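PDB 2H1C: toxin FitB from Neisseria gonorrhoeae, which acts as the toxin of a type II toxin–antitoxin pair, a PIN-domain ribonuclease-family protein that joins the antitoxin FitA in a promoter-binding complex. Local coordinates for residues D26-L30 against E31-L35; A83-Y86 against A87-S91. All coordinates share one frame; numbering follows the deposited sequence.

Contact 1: residues D26-L30 against E31-L35; sequences DSLIL and EDVYL
Two consecutive carbonyls, those of Ile29 and Leu30, receive backbone N-H groups three residues further on, and these two bonds define the turn. Asp32 N donates to Ile29 O at 2.9 Å, with an N-H...O angle of 151°. Val33 N donates to Leu30 O, also at 2.9 Å. Their three-residue spacing is that of a 3-10 turn: Leu30 to Asp32 form the 3-10 segment, and the strand begins at Val33.

The apolar part of the contact lies between Leu28 and Val33. CD1 of Leu28 meets CG2 of Val33 at 3.8 Å, the two side chains crossing at about a right angle. The same methyl of Val33 lies 3.5 Å from Ile29 O. It is placed there because CG1 takes the position anti to the backbone N (chi1 -174°), leaving CG2 beside that N and turned back toward the turn. Val33 is buried and also packs on Leu4 of the neighbouring strand 2-4.

The two acidic side chains reach back to Ile29 without a hydrogen bond to it. Glu31 is bent at chi2 (62°), which folds the carboxylate back over the turn and brings OE1 to 3.3 Å from CG2 of Ile29. On Asp32, OD2 comes to 3.9 Å from CB of Ile29.

Asp32 and Tyr34 both share backbone bonds with Ile2, which ties the end of the turn and the start of the strand to strand 2-4. The arrangement is a short 3-10 connection leading from helix 19-27 into strand 33-36 of the parallel sheet of the PIN domain.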
loop_
_atom_site.group_PDB
_atom_site.type_symbol
_atom_site.label_atom_id
_atom_site.label_comp_id
_atom_site.label_asym_id
_atom_site.label_seq_id
_atom_site.Cartn_x
_atom_site.Cartn_y
_atom_site.Cartn_z
ATOM N N ASP A 26 2.149 26.846 4.356
ATOM C CA ASP A 26 3.078 27.708 5.101
ATOM C C ASP A 26 2.652 28.040 6.527
ATOM O O ASP A 26 3.464 28.503 7.319
ATOM C CB ASP A 26 3.311 29.027 4.359
ATOM C CG ASP A 26 4.192 28.860 3.155
ATOM O OD1 ASP A 26 5.009 27.912 3.147
ATOM O OD2 ASP A 26 4.088 29.693 2.226
ATOM N N SER A 27 1.386 27.821 6.850
ATOM C CA SER A 27 0.897 28.113 8.190
ATOM C C SER A 27 1.073 26.920 9.125
ATOM O O SER A 27 0.878 27.034 10.336
ATOM C CB SER A 27 -0.585 28.491 8.142
ATOM O OG SER A 27 -1.403 27.368 7.816
ATOM N N LEU A 28 1.442 25.773 8.569
ATOM C CA LEU A 28 1.595 24.568 9.378
ATOM C C LEU A 28 2.911 24.468 10.138
ATOM O O LEU A 28 3.932 25.004 9.699
ATOM C CB LEU A 28 1.458 23.324 8.490
ATOM C CG LEU A 28 0.207 23.207 7.617
ATOM C CD1 LEU A 28 0.329 21.932 6.781
ATOM C CD2 LEU A 28 -1.048 23.182 8.474
ATOM N N ILE A 29 2.881 23.789 11.288
ATOM C CA ILE A 29 4.110 23.570 12.055
ATOM C C ILE A 29 4.634 22.254 11.483
ATOM O O ILE A 29 3.952 21.235 11.555
ATOM C CB ILE A 29 3.847 23.394 13.559
ATOM C CG1 ILE A 29 3.462 24.738 14.185
ATOM C CG2 ILE A 29 5.090 22.851 14.248
ATOM C CD1 ILE A 29 2.115 25.225 13.758
ATOM N N LEU A 30 5.833 22.287 10.907
ATOM C CA LEU A 30 6.414 21.105 10.257
ATOM C C LEU A 30 6.363 19.797 11.041
ATOM O O LEU A 30 6.006 18.742 10.495
ATOM C CB LEU A 30 7.860 21.389 9.872
ATOM C CG LEU A 30 8.581 20.357 9.007
ATOM C CD1 LEU A 30 7.799 20.125 7.723
ATOM C CD2 LEU A 30 9.993 20.851 8.701
ATOM N N GLU A 31 6.739 19.861 12.315
ATOM C CA GLU A 31 6.746 18.682 13.170
ATOM C C GLU A 31 5.392 17.989 13.286
ATOM O O GLU A 31 5.315 16.824 13.680
ATOM C CB GLU A 31 7.227 19.060 14.575
ATOM C CG GLU A 31 8.675 19.533 14.671
ATOM C CD GLU A 31 8.973 20.812 13.889
ATOM O OE1 GLU A 31 8.112 21.725 13.842
ATOM O OE2 GLU A 31 10.095 20.905 13.333
ATOM N N ASP A 32 4.328 18.725 12.976
ATOM C CA ASP A 32 2.967 18.216 13.068
ATOM C C ASP A 32 2.446 17.718 11.718
ATOM O O ASP A 32 1.260 17.411 11.587
ATOM C CB ASP A 32 2.021 19.319 13.585
ATOM C CG ASP A 32 2.393 19.820 14.982
ATOM O OD1 ASP A 32 3.345 19.288 15.596
ATOM O OD2 ASP A 32 1.721 20.761 15.466
ATOM N N VAL A 33 3.326 17.650 10.717
ATOM C CA VAL A 33 2.910 17.206 9.391
ATOM C C VAL A 33 3.575 15.885 9.029
ATOM O O VAL A 33 4.795 15.747 9.127
ATOM C CB VAL A 33 3.243 18.272 8.332
ATOM C CG1 VAL A 33 2.673 17.857 6.983
ATOM C CG2 VAL A 33 2.652 19.620 8.755
ATOM N N TYR A 34 2.765 14.916 8.606
ATOM C CA TYR A 34 3.248 13.575 8.253
ATOM C C TYR A 34 2.971 13.174 6.796
ATOM O O TYR A 34 2.129 13.771 6.111
ATOM C CB TYR A 34 2.568 12.534 9.150
ATOM C CG TYR A 34 2.881 12.678 10.620
ATOM C CD1 TYR A 34 2.319 13.714 11.378
ATOM C CD2 TYR A 34 3.799 11.828 11.232
ATOM C CE1 TYR A 34 2.671 13.903 12.710
ATOM C CE2 TYR A 34 4.171 12.006 12.575
ATOM C CZ TYR A 34 3.603 13.049 13.303
ATOM O OH TYR A 34 3.992 13.260 14.612
ATOM N N LEU A 35 3.688 12.148 6.332
ATOM C CA LEU A 35 3.483 11.603 4.992
ATOM C C LEU A 35 3.353 10.087 5.136
ATOM O O LEU A 35 4.039 9.480 5.965
ATOM C CB LEU A 35 4.679 11.888 4.076
ATOM C CG LEU A 35 4.994 13.311 3.628
ATOM C CD1 LEU A 35 6.256 13.296 2.759
ATOM C CD2 LEU A 35 3.823 13.874 2.831
#

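Contact 2: residues A83-Y86 against A87-S91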
loop_
_atom_site.group_PDB
_atom_site.type_symbol
_atom_site.label_atom_id
_atom_site.label_comp_id
_atom_site.label_asym_id
_atom_site.label_seq_id
_atom_site.Cartn_x
_atom_site.Cartn_y
_atom_site.Cartn_z
ATOM N N ALA A 83 -3.355 -2.163 8.467
ATOM C CA ALA A 83 -4.074 -3.102 7.617
ATOM C C ALA A 83 -5.440 -3.440 8.219
ATOM O O ALA A 83 -6.422 -3.583 7.496
ATOM C CB ALA A 83 -3.249 -4.379 7.415
ATOM N N ALA A 84 -5.507 -3.576 9.541
ATOM C CA ALA A 84 -6.776 -3.882 10.207
ATOM C C ALA A 84 -7.779 -2.755 10.000
ATOM O O ALA A 84 -8.953 -2.993 9.711
ATOM C CB ALA A 84 -6.554 -4.103 11.710
ATOM N N ILE A 85 -7.318 -1.522 10.175
ATOM C CA ILE A 85 -8.179 -0.350 9.999
ATOM C C ILE A 85 -8.623 -0.242 8.540
ATOM O O ILE A 85 -9.772 0.086 8.247
ATOM C CB ILE A 85 -7.431 0.918 10.442
ATOM C CG1 ILE A 85 -7.161 0.811 11.947
ATOM C CG2 ILE A 85 -8.248 2.177 10.098
ATOM C CD1 ILE A 85 -6.212 1.853 12.495
ATOM N N TYR A 86 -7.713 -0.558 7.629
ATOM C CA TYR A 86 -8.021 -0.517 6.206
ATOM C C TYR A 86 -9.226 -1.401 5.873
ATOM O O TYR A 86 -10.169 -0.952 5.228
ATOM C CB TYR A 86 -6.813 -0.997 5.403
ATOM C CG TYR A 86 -7.090 -1.242 3.937
ATOM C CD1 TYR A 86 -7.051 -0.197 3.011
ATOM C CD2 TYR A 86 -7.380 -2.527 3.476
ATOM C CE1 TYR A 86 -7.293 -0.429 1.655
ATOM C CE2 TYR A 86 -7.619 -2.767 2.140
ATOM C CZ TYR A 86 -7.574 -1.719 1.235
ATOM O OH TYR A 86 -7.798 -1.954 -0.102
ATOM N N ALA A 87 -9.184 -2.664 6.298
ATOM C CA ALA A 87 -10.266 -3.592 6.013
ATOM C C ALA A 87 -11.569 -3.106 6.628
ATOM O O ALA A 87 -12.622 -3.188 5.998
ATOM C CB ALA A 87 -9.917 -4.979 6.532
ATOM N N GLN A 88 -11.499 -2.580 7.849
ATOM C CA GLN A 88 -12.691 -2.071 8.513
ATOM C C GLN A 88 -13.323 -0.934 7.713
ATOM O O GLN A 88 -14.514 -0.970 7.389
ATOM C CB GLN A 88 -12.336 -1.589 9.921
ATOM C CG GLN A 88 -11.813 -2.722 10.792
ATOM C CD GLN A 88 -11.563 -2.311 12.225
ATOM O OE1 GLN A 88 -10.732 -1.439 12.506
ATOM N NE2 GLN A 88 -12.285 -2.943 13.150
ATOM N N ILE A 89 -12.519 0.071 7.387
ATOM C CA ILE A 89 -12.995 1.226 6.633
ATOM C C ILE A 89 -13.543 0.887 5.257
ATOM O O ILE A 89 -14.638 1.323 4.897
ATOM C CB ILE A 89 -11.860 2.274 6.454
ATOM C CG1 ILE A 89 -11.561 2.958 7.787
ATOM C CG2 ILE A 89 -12.246 3.281 5.383
ATOM C CD1 ILE A 89 -10.385 3.951 7.710
ATOM N N ARG A 90 -12.793 0.126 4.468
ATOM C CA ARG A 90 -13.264 -0.217 3.123
ATOM C C ARG A 90 -14.501 -1.115 3.119
ATOM O O ARG A 90 -15.397 -0.940 2.282
ATOM C CB ARG A 90 -12.159 -0.880 2.308
ATOM C CG ARG A 90 -11.047 0.074 1.948
ATOM C CD ARG A 90 -10.403 -0.339 0.650
ATOM N NE ARG A 90 -11.346 -0.331 -0.460
ATOM C CZ ARG A 90 -11.131 -0.941 -1.624
ATOM N NH1 ARG A 90 -10.003 -1.609 -1.834
ATOM N NH2 ARG A 90 -12.052 -0.889 -2.580
ATOM N N SER A 91 -14.569 -2.070 4.041
ATOM C CA SER A 91 -15.728 -2.948 4.080
ATOM C C SER A 91 -16.968 -2.162 4.508
ATOM O O SER A 91 -18.047 -2.307 3.911
ATOM C CB SER A 91 -15.487 -4.129 5.027
ATOM O OG SER A 91 -15.429 -3.710 6.377
#
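Tyr86 and Arg90, one helical turn apart, lie side by side and point the same way, and join through both a hydrogen bond and a ring-face contact. Arg90 NH1 donates to Tyr86 OH at 2.8 Å with an N-H...O angle of 166°, and the hydroxyl oxygen lies in the guanidinium plane. Ring and guanidinium planes stand 71° apart, so the two groups do not stack. Instead CG of Arg90 lies over one face of the ring, offset toward the rim, in a CH-pi contact 4.1 Å from the centroid, while CD sits by the phenol end, with Arg90 CD 3.2 Å from Tyr86 CZ. A bend at chi3 (61°) turns the end of the arginine chain so that NH1 reaches the hydroxyl. The tyrosine ring also stacks with that of Tyr106.

Apolar contact is made by Ile85 and Ile89, again side by side, pointing the same way, with CG2 of Ile85 meeting CD1 of Ile89 at 3.7 Å. Gln88, extended beyond CG, leans back past the carbonyl of Ala84, its CG 3.1 Å from Ala84 O.

Backbone bonds from residue i+4 to residue i run without interruption, from Ala87 N to Ala83 O through to Arg90 N to Tyr86 O at 2.9 Å.

Ala84 and Ala87 pack on Arg44 of the second subunit, and Tyr86 on Ala41 of that subunit. The whole is a regular alpha-helix with i/i+4 side-chain pairing, the part of helix 80-94 that lies between helix 102-114 and the PIN-domain dimer partner.

Contact 1 closes well before contact 2 opens along the chain, and the two do not touch: their centres are 26 Å apart and their nearest atoms about 14 Å. Both belong to the single PIN domain. Residues 26-35 bring the chain from helix 19-27 into strand 33-36, which lies between strands 2-4 and 75-76 of the parallel sheet. The chain then passes through helices 37-48 and 53-67 and strand 75-76 before reaching helix 80-94, which holds contact 2. Contact 1 therefore sits at the entry to an inner strand of the sheet, whereas contact 2 lies on a peripheral helix that meets the second subunit.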